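Local structure of shikimate kinase (Bacteroides thetaiotaomicron, 3VAA) at residues A[31-36]-A[154-159]; A[39-44]-A[178-183]; A[43-48]-A[96-101]; A[47-52]-A[192-197]; A[110-115]-A[169-174]. The protein probably catalyses the ATP-dependent phosphorylation of the 3-hydroxyl group of shikimate, the fifth step of chorismate biosynthesis. One frame throughout, in Å; residues are numbered along the deposited sequence.

Contact 1: residues A[31-36]-A[154-159]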
# COMPACT_ATOMS: atom_id res chain seq x y z
N THR A 31 4.07 -0.33 -0.42
CA THR A 31 3.64 0.86 0.25
C THR A 31 3.20 1.91 -0.78
O THR A 31 3.61 1.86 -1.95
CB THR A 31 4.77 1.47 1.12
OG1 THR A 31 5.83 1.94 0.29
CG2 THR A 31 5.32 0.43 2.16
N GLY A 32 2.40 2.86 -0.33
CA GLY A 32 1.94 3.92 -1.22
C GLY A 32 0.54 4.34 -0.85
O GLY A 32 -0.09 3.78 0.04
N TYR A 33 0.03 5.35 -1.57
CA TYR A 33 -1.26 5.93 -1.25
C TYR A 33 -2.40 5.11 -1.80
O TYR A 33 -2.19 4.25 -2.66
CB TYR A 33 -1.30 7.35 -1.84
CG TYR A 33 -2.38 8.26 -1.31
CD1 TYR A 33 -2.47 8.57 0.05
CD2 TYR A 33 -3.30 8.86 -2.17
CE1 TYR A 33 -3.46 9.41 0.53
CE2 TYR A 33 -4.28 9.72 -1.70
CZ TYR A 33 -4.36 9.98 -0.35
OH TYR A 33 -5.34 10.84 0.09
N MET A 34 -3.61 5.35 -1.30
CA MET A 34 -4.80 4.74 -1.88
C MET A 34 -4.84 5.10 -3.37
O MET A 34 -4.56 6.25 -3.76
CB MET A 34 -6.09 5.22 -1.21
CG MET A 34 -6.32 6.71 -1.23
SD MET A 34 -7.95 7.14 -0.59
CE MET A 34 -7.89 8.91 -0.57
N GLY A 35 -5.18 4.11 -4.19
CA GLY A 35 -5.25 4.31 -5.62
C GLY A 35 -3.97 4.00 -6.35
O GLY A 35 -3.99 3.92 -7.58
N ALA A 36 -2.87 3.82 -5.62
CA ALA A 36 -1.55 3.56 -6.25
C ALA A 36 -1.46 2.22 -6.97
O ALA A 36 -0.66 2.07 -7.88
CB ALA A 36 -0.43 3.68 -5.23
N MET A 154 -8.06 17.29 -6.31
CA MET A 154 -6.65 17.26 -6.65
C MET A 154 -5.80 17.83 -5.51
O MET A 154 -4.77 17.25 -5.15
CB MET A 154 -6.36 18.03 -7.94
CG MET A 154 -4.89 18.02 -8.35
SD MET A 154 -4.27 16.39 -8.86
CE MET A 154 -4.89 16.27 -10.52
N ASP A 155 -6.21 18.98 -4.96
CA ASP A 155 -5.45 19.58 -3.84
C ASP A 155 -5.40 18.62 -2.65
O ASP A 155 -4.38 18.53 -1.97
CB ASP A 155 -6.06 20.92 -3.36
CG ASP A 155 -5.92 22.05 -4.39
OD1 ASP A 155 -5.04 21.97 -5.28
OD2 ASP A 155 -6.70 23.03 -4.30
N PHE A 156 -6.49 17.89 -2.41
CA PHE A 156 -6.54 16.94 -1.29
C PHE A 156 -5.50 15.81 -1.44
O PHE A 156 -4.76 15.47 -0.48
CB PHE A 156 -7.95 16.36 -1.14
CG PHE A 156 -8.10 15.43 0.04
CD1 PHE A 156 -7.89 14.06 -0.10
CD2 PHE A 156 -8.40 15.93 1.29
CE1 PHE A 156 -8.01 13.21 0.97
CE2 PHE A 156 -8.52 15.07 2.38
CZ PHE A 156 -8.33 13.71 2.21
N ILE A 157 -5.43 15.24 -2.64
CA ILE A 157 -4.46 14.19 -2.95
C ILE A 157 -3.03 14.72 -2.83
O ILE A 157 -2.17 14.13 -2.15
CB ILE A 157 -4.68 13.67 -4.39
CG1 ILE A 157 -6.03 12.93 -4.45
CG2 ILE A 157 -3.56 12.75 -4.83
CD1 ILE A 157 -6.50 12.61 -5.89
N ILE A 158 -2.77 15.85 -3.49
CA ILE A 158 -1.43 16.43 -3.48
C ILE A 158 -0.96 16.70 -2.06
O ILE A 158 0.18 16.38 -1.72
CB ILE A 158 -1.34 17.73 -4.34
CG1 ILE A 158 -1.47 17.36 -5.83
CG2 ILE A 158 -0.03 18.47 -4.09
CD1 ILE A 158 -1.62 18.57 -6.77
N GLN A 159 -1.82 17.26 -1.22
CA GLN A 159 -1.45 17.54 0.17
C GLN A 159 -1.24 16.27 0.98
O GLN A 159 -0.36 16.21 1.83
CB GLN A 159 -2.50 18.44 0.83
CG GLN A 159 -2.52 19.84 0.22
CD GLN A 159 -3.80 20.63 0.50
OE1 GLN A 159 -4.61 20.26 1.36
NE2 GLN A 159 -3.98 21.72 -0.23

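Contact 2: residues A[39-44]-A[178-183]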
# COMPACT_ATOMS: atom_id res chain seq x y z
N THR A 39 -3.00 -3.38 -4.36
CA THR A 39 -3.73 -4.64 -4.50
C THR A 39 -3.57 -5.20 -5.91
O THR A 39 -3.26 -6.39 -6.10
CB THR A 39 -5.22 -4.45 -4.13
OG1 THR A 39 -5.29 -4.05 -2.76
CG2 THR A 39 -6.02 -5.75 -4.34
N THR A 40 -3.78 -4.35 -6.90
CA THR A 40 -3.68 -4.77 -8.30
C THR A 40 -2.29 -5.34 -8.63
O THR A 40 -2.15 -6.45 -9.15
CB THR A 40 -4.02 -3.58 -9.23
OG1 THR A 40 -5.38 -3.22 -9.01
CG2 THR A 40 -3.82 -3.94 -10.74
N LEU A 41 -1.26 -4.55 -8.37
CA LEU A 41 0.10 -4.98 -8.67
C LEU A 41 0.54 -6.09 -7.74
O LEU A 41 1.16 -7.06 -8.16
CB LEU A 41 1.06 -3.79 -8.58
CG LEU A 41 2.52 -4.15 -8.87
CD1 LEU A 41 2.67 -4.79 -10.25
CD2 LEU A 41 3.39 -2.90 -8.79
N GLY A 42 0.18 -5.96 -6.47
CA GLY A 42 0.55 -6.94 -5.45
C GLY A 42 0.07 -8.33 -5.76
O GLY A 42 0.85 -9.26 -5.74
N LYS A 43 -1.23 -8.46 -6.06
CA LYS A 43 -1.80 -9.77 -6.42
C LYS A 43 -1.19 -10.35 -7.69
O LYS A 43 -0.92 -11.54 -7.76
CB LYS A 43 -3.32 -9.69 -6.56
CG LYS A 43 -4.03 -9.50 -5.23
CD LYS A 43 -5.54 -9.54 -5.34
CE LYS A 43 -6.19 -9.43 -3.96
NZ LYS A 43 -7.67 -9.66 -4.01
N ALA A 44 -0.93 -9.49 -8.68
CA ALA A 44 -0.33 -9.94 -9.94
C ALA A 44 1.13 -10.33 -9.74
O ALA A 44 1.61 -11.30 -10.35
CB ALA A 44 -0.46 -8.86 -11.03
N ASP A 178 2.25 4.05 -12.49
CA ASP A 178 1.27 4.82 -13.28
C ASP A 178 0.46 3.95 -14.22
O ASP A 178 -0.69 4.29 -14.52
CB ASP A 178 1.95 5.87 -14.17
CG ASP A 178 2.52 7.05 -13.40
OD1 ASP A 178 2.09 7.28 -12.25
OD2 ASP A 178 3.39 7.77 -13.97
N GLU A 179 1.05 2.85 -14.70
CA GLU A 179 0.40 2.06 -15.75
C GLU A 179 -0.02 0.69 -15.28
O GLU A 179 0.77 -0.24 -15.30
CB GLU A 179 1.33 1.98 -16.98
CG GLU A 179 1.58 3.36 -17.62
CD GLU A 179 2.23 3.31 -19.00
OE1 GLU A 179 3.21 2.55 -19.17
OE2 GLU A 179 1.78 4.06 -19.90
N LEU A 180 -1.27 0.60 -14.82
CA LEU A 180 -1.84 -0.66 -14.33
C LEU A 180 -3.26 -0.77 -14.81
O LEU A 180 -4.11 -1.44 -14.19
CB LEU A 180 -1.80 -0.70 -12.79
CG LEU A 180 -0.44 -0.67 -12.10
CD1 LEU A 180 -0.64 -0.49 -10.60
CD2 LEU A 180 0.37 -1.93 -12.39
N GLU A 181 -3.53 -0.17 -15.96
CA GLU A 181 -4.89 -0.04 -16.47
C GLU A 181 -5.43 -1.13 -17.40
O GLU A 181 -6.58 -1.02 -17.84
CB GLU A 181 -5.08 1.36 -17.05
CG GLU A 181 -5.58 2.42 -16.05
CD GLU A 181 -4.65 2.80 -14.89
OE1 GLU A 181 -3.46 2.43 -14.87
OE2 GLU A 181 -5.14 3.52 -14.00
N ASP A 182 -4.62 -2.14 -17.72
CA ASP A 182 -5.08 -3.33 -18.48
C ASP A 182 -4.10 -4.48 -18.25
O ASP A 182 -3.07 -4.31 -17.58
CB ASP A 182 -5.31 -3.04 -19.97
CG ASP A 182 -4.05 -2.68 -20.70
OD1 ASP A 182 -2.98 -3.21 -20.31
OD2 ASP A 182 -4.13 -1.91 -21.68
N ARG A 183 -4.43 -5.66 -18.79
CA ARG A 183 -3.60 -6.86 -18.60
C ARG A 183 -2.17 -6.70 -19.10
O ARG A 183 -1.24 -7.22 -18.48
CB ARG A 183 -4.22 -8.08 -19.29
CG ARG A 183 -3.35 -9.35 -19.17
CD ARG A 183 -3.81 -10.51 -20.08
NE ARG A 183 -3.74 -10.19 -21.51
CZ ARG A 183 -2.61 -10.16 -22.23
NH1 ARG A 183 -1.42 -10.40 -21.67
NH2 ARG A 183 -2.67 -9.87 -23.53

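Contact 3: residues A[43-48]-A[96-101]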
# COMPACT_ATOMS: atom_id res chain seq x y z
N LYS A 43 -1.23 -8.46 -6.06
CA LYS A 43 -1.80 -9.77 -6.42
C LYS A 43 -1.19 -10.35 -7.69
O LYS A 43 -0.92 -11.54 -7.76
CB LYS A 43 -3.32 -9.69 -6.56
CG LYS A 43 -4.03 -9.50 -5.23
CD LYS A 43 -5.54 -9.54 -5.34
CE LYS A 43 -6.19 -9.43 -3.96
NZ LYS A 43 -7.67 -9.66 -4.01
N ALA A 44 -0.93 -9.49 -8.68
CA ALA A 44 -0.33 -9.94 -9.94
C ALA A 44 1.13 -10.33 -9.74
O ALA A 44 1.61 -11.30 -10.35
CB ALA A 44 -0.46 -8.86 -11.03
N PHE A 45 1.82 -9.60 -8.87
CA PHE A 45 3.23 -9.87 -8.57
C PHE A 45 3.33 -11.19 -7.83
O PHE A 45 4.15 -12.04 -8.18
CB PHE A 45 3.85 -8.72 -7.74
CG PHE A 45 5.36 -8.75 -7.68
CD1 PHE A 45 6.12 -8.79 -8.84
CD2 PHE A 45 6.04 -8.64 -6.47
CE1 PHE A 45 7.52 -8.81 -8.80
CE2 PHE A 45 7.44 -8.64 -6.42
CZ PHE A 45 8.17 -8.72 -7.61
N ALA A 46 2.47 -11.38 -6.82
CA ALA A 46 2.47 -12.62 -6.03
C ALA A 46 2.19 -13.82 -6.92
O ALA A 46 2.86 -14.84 -6.81
CB ALA A 46 1.46 -12.54 -4.88
N ARG A 47 1.18 -13.68 -7.79
CA ARG A 47 0.85 -14.74 -8.75
C ARG A 47 2.07 -15.12 -9.58
O ARG A 47 2.38 -16.32 -9.76
CB ARG A 47 -0.34 -14.34 -9.64
CG ARG A 47 -1.72 -14.65 -9.03
CD ARG A 47 -2.92 -14.45 -10.00
NE ARG A 47 -3.37 -13.06 -10.05
CZ ARG A 47 -3.11 -12.17 -11.02
NH1 ARG A 47 -3.58 -10.92 -10.90
NH2 ARG A 47 -2.40 -12.50 -12.09
N LYS A 48 2.78 -14.11 -10.08
CA LYS A 48 3.99 -14.29 -10.89
C LYS A 48 5.08 -15.04 -10.11
O LYS A 48 5.73 -15.94 -10.66
CB LYS A 48 4.54 -12.91 -11.31
CG LYS A 48 5.67 -12.95 -12.34
CD LYS A 48 5.16 -13.45 -13.68
CE LYS A 48 6.20 -13.29 -14.78
NZ LYS A 48 5.63 -13.67 -16.09
N ASN A 96 8.08 -16.09 2.04
CA ASN A 96 7.54 -16.29 0.69
C ASN A 96 6.15 -15.70 0.59
O ASN A 96 5.15 -16.41 0.50
CB ASN A 96 7.56 -17.77 0.31
CG ASN A 96 8.95 -18.29 0.22
OD1 ASN A 96 9.81 -17.64 -0.35
ND2 ASN A 96 9.19 -19.47 0.80
N VAL A 97 6.12 -14.37 0.59
CA VAL A 97 4.88 -13.64 0.61
C VAL A 97 5.06 -12.23 0.07
O VAL A 97 6.16 -11.68 0.09
CB VAL A 97 4.34 -13.57 2.08
CG1 VAL A 97 5.31 -12.80 3.00
CG2 VAL A 97 2.99 -12.96 2.14
N VAL A 98 3.98 -11.68 -0.47
CA VAL A 98 3.93 -10.28 -0.89
C VAL A 98 2.90 -9.67 0.04
O VAL A 98 1.78 -10.18 0.15
CB VAL A 98 3.47 -10.10 -2.35
CG1 VAL A 98 3.31 -8.60 -2.65
CG2 VAL A 98 4.47 -10.75 -3.28
N ILE A 99 3.29 -8.58 0.70
CA ILE A 99 2.48 -7.92 1.70
C ILE A 99 2.16 -6.47 1.33
O ILE A 99 3.05 -5.67 1.12
CB ILE A 99 3.20 -7.90 3.07
CG1 ILE A 99 3.49 -9.33 3.53
CG2 ILE A 99 2.34 -7.12 4.09
CD1 ILE A 99 4.45 -9.47 4.69
N SER A 100 0.88 -6.16 1.25
CA SER A 100 0.44 -4.80 1.00
C SER A 100 0.10 -4.13 2.34
O SER A 100 -0.48 -4.76 3.23
CB SER A 100 -0.76 -4.78 0.09
OG SER A 100 -1.21 -3.46 -0.05
N THR A 101 0.47 -2.87 2.48
CA THR A 101 0.24 -2.12 3.71
C THR A 101 -0.74 -0.96 3.45
O THR A 101 -0.87 -0.50 2.32
CB THR A 101 1.57 -1.58 4.31
OG1 THR A 101 2.19 -0.70 3.37
CG2 THR A 101 2.51 -2.72 4.59

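Contact 4: residues A[47-52]-A[192-197]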
# COMPACT_ATOMS: atom_id res chain seq x y z
N ARG A 47 1.18 -13.68 -7.79
CA ARG A 47 0.85 -14.74 -8.75
C ARG A 47 2.07 -15.12 -9.58
O ARG A 47 2.38 -16.32 -9.76
CB ARG A 47 -0.34 -14.34 -9.64
CG ARG A 47 -1.72 -14.65 -9.03
CD ARG A 47 -2.92 -14.45 -10.00
NE ARG A 47 -3.37 -13.06 -10.05
CZ ARG A 47 -3.11 -12.17 -11.02
NH1 ARG A 47 -3.58 -10.92 -10.90
NH2 ARG A 47 -2.40 -12.50 -12.09
N LYS A 48 2.78 -14.11 -10.08
CA LYS A 48 3.99 -14.29 -10.89
C LYS A 48 5.08 -15.04 -10.11
O LYS A 48 5.73 -15.94 -10.66
CB LYS A 48 4.54 -12.91 -11.31
CG LYS A 48 5.67 -12.95 -12.34
CD LYS A 48 5.16 -13.45 -13.68
CE LYS A 48 6.20 -13.29 -14.78
NZ LYS A 48 5.63 -13.67 -16.09
N LEU A 49 5.27 -14.66 -8.84
CA LEU A 49 6.26 -15.31 -7.98
C LEU A 49 5.76 -16.63 -7.38
O LEU A 49 6.52 -17.38 -6.78
CB LEU A 49 6.66 -14.37 -6.83
CG LEU A 49 7.35 -13.05 -7.17
CD1 LEU A 49 7.65 -12.27 -5.90
CD2 LEU A 49 8.63 -13.30 -7.95
N ASN A 50 4.47 -16.90 -7.56
CA ASN A 50 3.81 -18.08 -7.01
C ASN A 50 3.90 -18.11 -5.48
O ASN A 50 4.22 -19.13 -4.87
CB ASN A 50 4.36 -19.38 -7.64
CG ASN A 50 3.42 -20.56 -7.44
OD1 ASN A 50 3.83 -21.72 -7.54
ND2 ASN A 50 2.15 -20.27 -7.16
N VAL A 51 3.64 -16.97 -4.86
CA VAL A 51 3.60 -16.85 -3.40
C VAL A 51 2.27 -16.19 -3.05
O VAL A 51 1.65 -15.55 -3.91
CB VAL A 51 4.76 -16.01 -2.84
CG1 VAL A 51 6.11 -16.64 -3.18
CG2 VAL A 51 4.69 -14.59 -3.35
N PRO A 52 1.79 -16.37 -1.81
CA PRO A 52 0.53 -15.74 -1.45
C PRO A 52 0.64 -14.23 -1.30
O PRO A 52 1.72 -13.72 -1.03
CB PRO A 52 0.18 -16.38 -0.10
CG PRO A 52 1.41 -17.01 0.39
CD PRO A 52 2.23 -17.35 -0.80
N ARG A 192 8.84 -5.52 -14.88
CA ARG A 192 9.77 -4.46 -14.52
C ARG A 192 10.09 -4.49 -13.02
O ARG A 192 11.24 -4.26 -12.60
CB ARG A 192 9.16 -3.12 -14.88
CG ARG A 192 10.13 -1.95 -14.80
CD ARG A 192 9.47 -0.66 -15.31
NE ARG A 192 8.71 -0.90 -16.55
CZ ARG A 192 7.38 -0.97 -16.65
NH1 ARG A 192 6.60 -0.77 -15.59
NH2 ARG A 192 6.81 -1.21 -17.82
N LEU A 193 9.07 -4.76 -12.22
CA LEU A 193 9.25 -4.83 -10.78
C LEU A 193 10.13 -6.02 -10.40
O LEU A 193 11.02 -5.92 -9.53
CB LEU A 193 7.91 -4.90 -10.07
CG LEU A 193 8.00 -4.85 -8.55
CD1 LEU A 193 8.69 -3.54 -8.11
CD2 LEU A 193 6.61 -4.97 -7.96
N GLN A 194 9.88 -7.14 -11.05
CA GLN A 194 10.64 -8.35 -10.84
C GLN A 194 12.12 -8.09 -11.18
O GLN A 194 13.01 -8.57 -10.48
CB GLN A 194 10.05 -9.48 -11.69
CG GLN A 194 10.59 -10.86 -11.40
CD GLN A 194 9.79 -11.96 -12.11
OE1 GLN A 194 8.96 -11.68 -12.99
NE2 GLN A 194 10.04 -13.20 -11.74
N GLU A 195 12.36 -7.32 -12.24
CA GLU A 195 13.73 -7.00 -12.63
C GLU A 195 14.38 -6.07 -11.61
O GLU A 195 15.53 -6.30 -11.18
CB GLU A 195 13.75 -6.38 -14.04
CG GLU A 195 15.15 -6.17 -14.62
CD GLU A 195 15.13 -5.74 -16.09
OE1 GLU A 195 14.05 -5.79 -16.72
OE2 GLU A 195 16.21 -5.35 -16.62
N LEU A 196 13.65 -5.03 -11.20
CA LEU A 196 14.15 -4.06 -10.21
C LEU A 196 14.55 -4.73 -8.90
O LEU A 196 15.57 -4.40 -8.31
CB LEU A 196 13.09 -2.98 -9.94
CG LEU A 196 13.46 -1.83 -8.98
CD1 LEU A 196 14.60 -0.96 -9.55
CD2 LEU A 196 12.23 -0.96 -8.66
N LEU A 197 13.73 -5.67 -8.45
CA LEU A 197 13.99 -6.39 -7.19
C LEU A 197 14.98 -7.54 -7.33
O LEU A 197 15.30 -8.21 -6.34
CB LEU A 197 12.68 -6.90 -6.58
CG LEU A 197 11.93 -5.91 -5.70
CD1 LEU A 197 11.87 -4.52 -6.30
CD2 LEU A 197 10.53 -6.47 -5.36

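Contact 5: residues A[110-115]-A[169-174]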
# COMPACT_ATOMS: atom_id res chain seq x y z
N ASP A 110 8.45 2.82 13.91
CA ASP A 110 9.59 2.65 13.01
C ASP A 110 9.15 1.73 11.86
O ASP A 110 9.95 0.98 11.30
CB ASP A 110 10.77 2.00 13.74
CG ASP A 110 10.42 0.63 14.34
OD1 ASP A 110 9.21 0.32 14.49
OD2 ASP A 110 11.38 -0.13 14.68
N ASN A 111 7.87 1.81 11.49
CA ASN A 111 7.31 0.87 10.50
C ASN A 111 8.08 0.79 9.19
O ASN A 111 8.29 -0.31 8.67
CB ASN A 111 5.84 1.21 10.21
CG ASN A 111 4.89 0.87 11.37
OD1 ASN A 111 5.27 0.27 12.39
ND2 ASN A 111 3.62 1.27 11.20
N MET A 112 8.49 1.93 8.65
CA MET A 112 9.20 1.93 7.37
C MET A 112 10.59 1.34 7.55
O MET A 112 11.02 0.50 6.76
CB MET A 112 9.29 3.32 6.74
CG MET A 112 9.95 3.34 5.32
SD MET A 112 9.13 2.27 4.11
CE MET A 112 7.60 2.75 4.61
N GLU A 113 11.28 1.74 8.61
CA GLU A 113 12.61 1.25 8.89
C GLU A 113 12.54 -0.27 9.13
O GLU A 113 13.41 -1.03 8.68
CB GLU A 113 13.18 2.00 10.09
CG GLU A 113 14.51 1.55 10.60
CD GLU A 113 14.87 2.26 11.90
OE1 GLU A 113 15.38 3.40 11.84
OE2 GLU A 113 14.64 1.68 12.98
N PHE A 114 11.49 -0.71 9.81
CA PHE A 114 11.29 -2.12 10.11
C PHE A 114 11.04 -2.94 8.85
O PHE A 114 11.67 -3.99 8.64
CB PHE A 114 10.18 -2.28 11.14
CG PHE A 114 9.81 -3.70 11.42
CD1 PHE A 114 10.62 -4.49 12.22
CD2 PHE A 114 8.66 -4.24 10.90
CE1 PHE A 114 10.28 -5.83 12.47
CE2 PHE A 114 8.29 -5.56 11.14
CZ PHE A 114 9.11 -6.35 11.94
N MET A 115 10.18 -2.44 7.98
CA MET A 115 9.94 -3.10 6.71
C MET A 115 11.25 -3.15 5.90
O MET A 115 11.58 -4.19 5.33
CB MET A 115 8.84 -2.38 5.93
CG MET A 115 7.46 -2.67 6.47
SD MET A 115 6.12 -2.00 5.47
CE MET A 115 6.10 -0.29 5.96
N THR A 169 9.10 7.80 0.59
CA THR A 169 10.39 7.89 -0.12
C THR A 169 11.57 7.22 0.60
O THR A 169 12.67 7.19 0.07
CB THR A 169 10.70 9.35 -0.49
OG1 THR A 169 10.79 10.16 0.69
CG2 THR A 169 9.62 9.91 -1.43
N GLN A 170 11.35 6.70 1.80
CA GLN A 170 12.39 5.96 2.52
C GLN A 170 12.42 4.49 2.10
O GLN A 170 13.32 3.75 2.50
CB GLN A 170 12.17 6.03 4.03
CG GLN A 170 12.21 7.41 4.63
CD GLN A 170 11.82 7.42 6.11
OE1 GLN A 170 11.91 6.39 6.80
NE2 GLN A 170 11.39 8.57 6.61
N ALA A 171 11.45 4.07 1.29
CA ALA A 171 11.42 2.71 0.79
C ALA A 171 12.71 2.42 0.02
O ALA A 171 13.21 3.27 -0.72
CB ALA A 171 10.21 2.50 -0.13
N GLN A 172 13.26 1.22 0.19
CA GLN A 172 14.46 0.83 -0.54
C GLN A 172 14.27 0.96 -2.04
O GLN A 172 15.18 1.41 -2.75
CB GLN A 172 14.87 -0.61 -0.23
CG GLN A 172 16.13 -1.02 -1.00
CD GLN A 172 16.61 -2.42 -0.71
OE1 GLN A 172 15.94 -3.21 -0.04
NE2 GLN A 172 17.78 -2.76 -1.24
N TYR A 173 13.09 0.58 -2.52
CA TYR A 173 12.80 0.63 -3.95
C TYR A 173 11.65 1.58 -4.25
O TYR A 173 10.65 1.58 -3.54
CB TYR A 173 12.40 -0.76 -4.45
CG TYR A 173 13.42 -1.83 -4.24
CD1 TYR A 173 14.49 -1.99 -5.13
CD2 TYR A 173 13.31 -2.72 -3.18
CE1 TYR A 173 15.43 -2.99 -4.94
CE2 TYR A 173 14.24 -3.72 -2.99
CZ TYR A 173 15.29 -3.85 -3.87
OH TYR A 173 16.21 -4.85 -3.69
N ILE A 174 11.81 2.38 -5.30
CA ILE A 174 10.77 3.30 -5.74
C ILE A 174 10.40 2.88 -7.17
O ILE A 174 11.24 2.87 -8.07
CB ILE A 174 11.18 4.78 -5.63
CG1 ILE A 174 11.51 5.14 -4.16
CG2 ILE A 174 10.05 5.71 -6.13
CD1 ILE A 174 11.89 6.61 -3.95

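Contact 1: residues A[31-36]-A[154-159]
Y33 meets F156 and I157 with the outer end of its ring. Its OH lies 3.7 Å from CE1 of F156, and the two side chains cross at about a right angle. This is a van der Waals approach, with no hydrogen bond between the segments. With CG of F156 anti to the backbone N (chi1 -177°), its ring swings to the Y33 side and brings CD1 and CE1 toward the tyrosine OH. I157 approaches more loosely: its CG2 is 4.4 Å from CE2 of Y33. On one face of the Y33 ring, toward the rim, sits CG of the next residue, M34. Y33 also opens a type II turn, closed by A36 N bonding to Y33 O. The turn belongs to the P-loop, whose G35 and A36 are predicted to bind ATP. Y33 thus ties the loop between strand 27-31 and helix 38-49 to helix 150-168, where it also touches L161, R164 and Y168. Helix 128-137 packs alongside, with L135 touching both M34 and I157.

Contact 2: residues A[39-44]-A[178-183]
L180 packs against T40 and L41 of helix 38-49, the helix that follows the P-loop. T39 and T40 belong to the predicted ATP site, and T39 is also predicted to bind magnesium. The second segment is the loop that leads from strand 173-176 to helix 183-196. D178 opens the loop, with OD1 accepting a hydrogen bond from the backbone N of H127. L180, two residues on, makes the contact itself. Its side chain points at the helix and sends CD1 to within 4.2 Å of CB of L41. The CG2 methyl of T40 comes to 4.3 Å from both CB and the carbonyl O of L180. All of these are van der Waals contacts. E181 then holds the loop from within. Its OE1 accepts from the backbone N of L180 at 2.9 Å, with an N-H...O angle of 157°, and the N meets the oxygen nearly in line with its C-O bond. The other oxygen of this carboxylate, OE2, forms salt bridges to R133 and R134 of helix 128-137. D182 is the N-cap of the last helix, which begins at R183. Its OD1 accepts a hydrogen bond from the backbone N of Q185.

Contact 3: residues A[43-48]-A[96-101]
V98 of strand 97-100 packs against F45 and A46 of helix 38-49. This is helix-on-sheet packing in the parallel alpha/beta core of the kinase. The close part centres on one methyl group. CG2 of V98 lies 3.9 Å from CB of A46 and equally far from its CA. CB of the valine is 4.0 Å from the same alanine methyl. The small alanine lets helix and strand come near, and the CA atoms of A46 and V98 are 5.8 Å apart. The same CG2 also reaches CD2 of F45 at 4.1 Å. With CG1 anti to the backbone N (chi1 174°), CG2 is the branch that faces F45 and A46. The phenylalanine crosses the valine at about a right angle. Its ring continues past V98 to I28 of strand 27-31 and to L197.

Away from V98, K43, R47 and K48 are exposed. The R47 guanidinium folds back along its own helix, with K43 O and A44 CA over the rim of one face. K48 carries its NZ to a salt bridge with E187 of helix 183-196. The three touching residues are all buried and present only carbon to one another. The join between these segments therefore rests on shape and on exclusion of water, while the charged groups stay at the surface.

Contact 4: residues A[47-52]-A[192-197]
The C-terminal end of helix 38-49 closes in a Schellman motif and meets the last helix, 183-196, near the chain terminus. N50, with positive phi, is the C-prime residue. V51 N bonds to A46 O, and a weak bond joins N50 N to R47 O at 3.1 Å. Just before this cap, K48 points toward Q194, and the end of L49 reaches it. The glutamine does most of the reaching. With CG anti to the backbone N (chi1 -170°), its extended chain carries the amide to K48 and L49. OE1 comes to 3.6 Å from CG of K48 and 3.7 Å from CE. The lysine chain bends at chi2 and crosses the glutamine at about a right angle. On the other amide end, NE2 lies 4.0 Å from CD2 of L49, whose side chain runs past Q194 in the opposite direction. No hydrogen bond joins the segments. Q194 NE2 and K48 NZ are engaged elsewhere, the former as donor to the terminal carboxylate of L199, the latter with E187. The amide's O and N atoms thus touch aliphatic carbon while its NH2 group serves the C-terminus. Such a surface contact depends on side-chain fit and not on a direct polar bond between the two segments.

Contact 5: residues A[110-115]-A[169-174]
M112, Q170 and A171 make the apolar contact between helix 111-118 and the loop that leads into strand 173-176. CG of M112 lies 3.7 Å from CB of Q170. The sulfur reaches on to the next residue, with SD 4.1 Å from CA of A171 and 4.4 Å from its CB. M112 bends at both chi2 and chi3 (57° and 43°), and these bends carry SD round to A171. Polar atoms take a lesser part across the contact. OE1 of Q170 is 3.9 Å from CG of M112, a van der Waals approach. The amide of Q170 has its hydrogen bond elsewhere, with NE2 donating to P166 O. Polar bonds to the loop come from the same helix but one turn further on: the side chain of N116 holds both Q170 O and Q172 N. The methionine is buried, and it also touches T31, P106 and T121. Here a helix side chain reaches the sheet and the connection to edge strand 173-176, an arrangement that belongs to the parallel alpha/beta fold of P-loop kinases.

How the contacts relate
The five contacts join loops and helices around one parallel sheet, two of them including its strands. Contacts 2, 3 and 4 follow one another along helix 38-49. Contacts 3 and 4 have centres about 7 Å apart, and V98 N probably bonds to P52 O. Contact 1 sits on the loop before that helix. It meets contact 2 where A36 O lies 3.7 Å from L180 CD1, so L180 touches both the P-loop and the helix after it. Contact 1 also places Y33 about 4 Å, side chain to side chain, from R164, predicted to bind shikimate. T31 joins contact 1 to contact 5 through the methionine methyls of M112 and M115. Contact 4 lies away from the predicted sites.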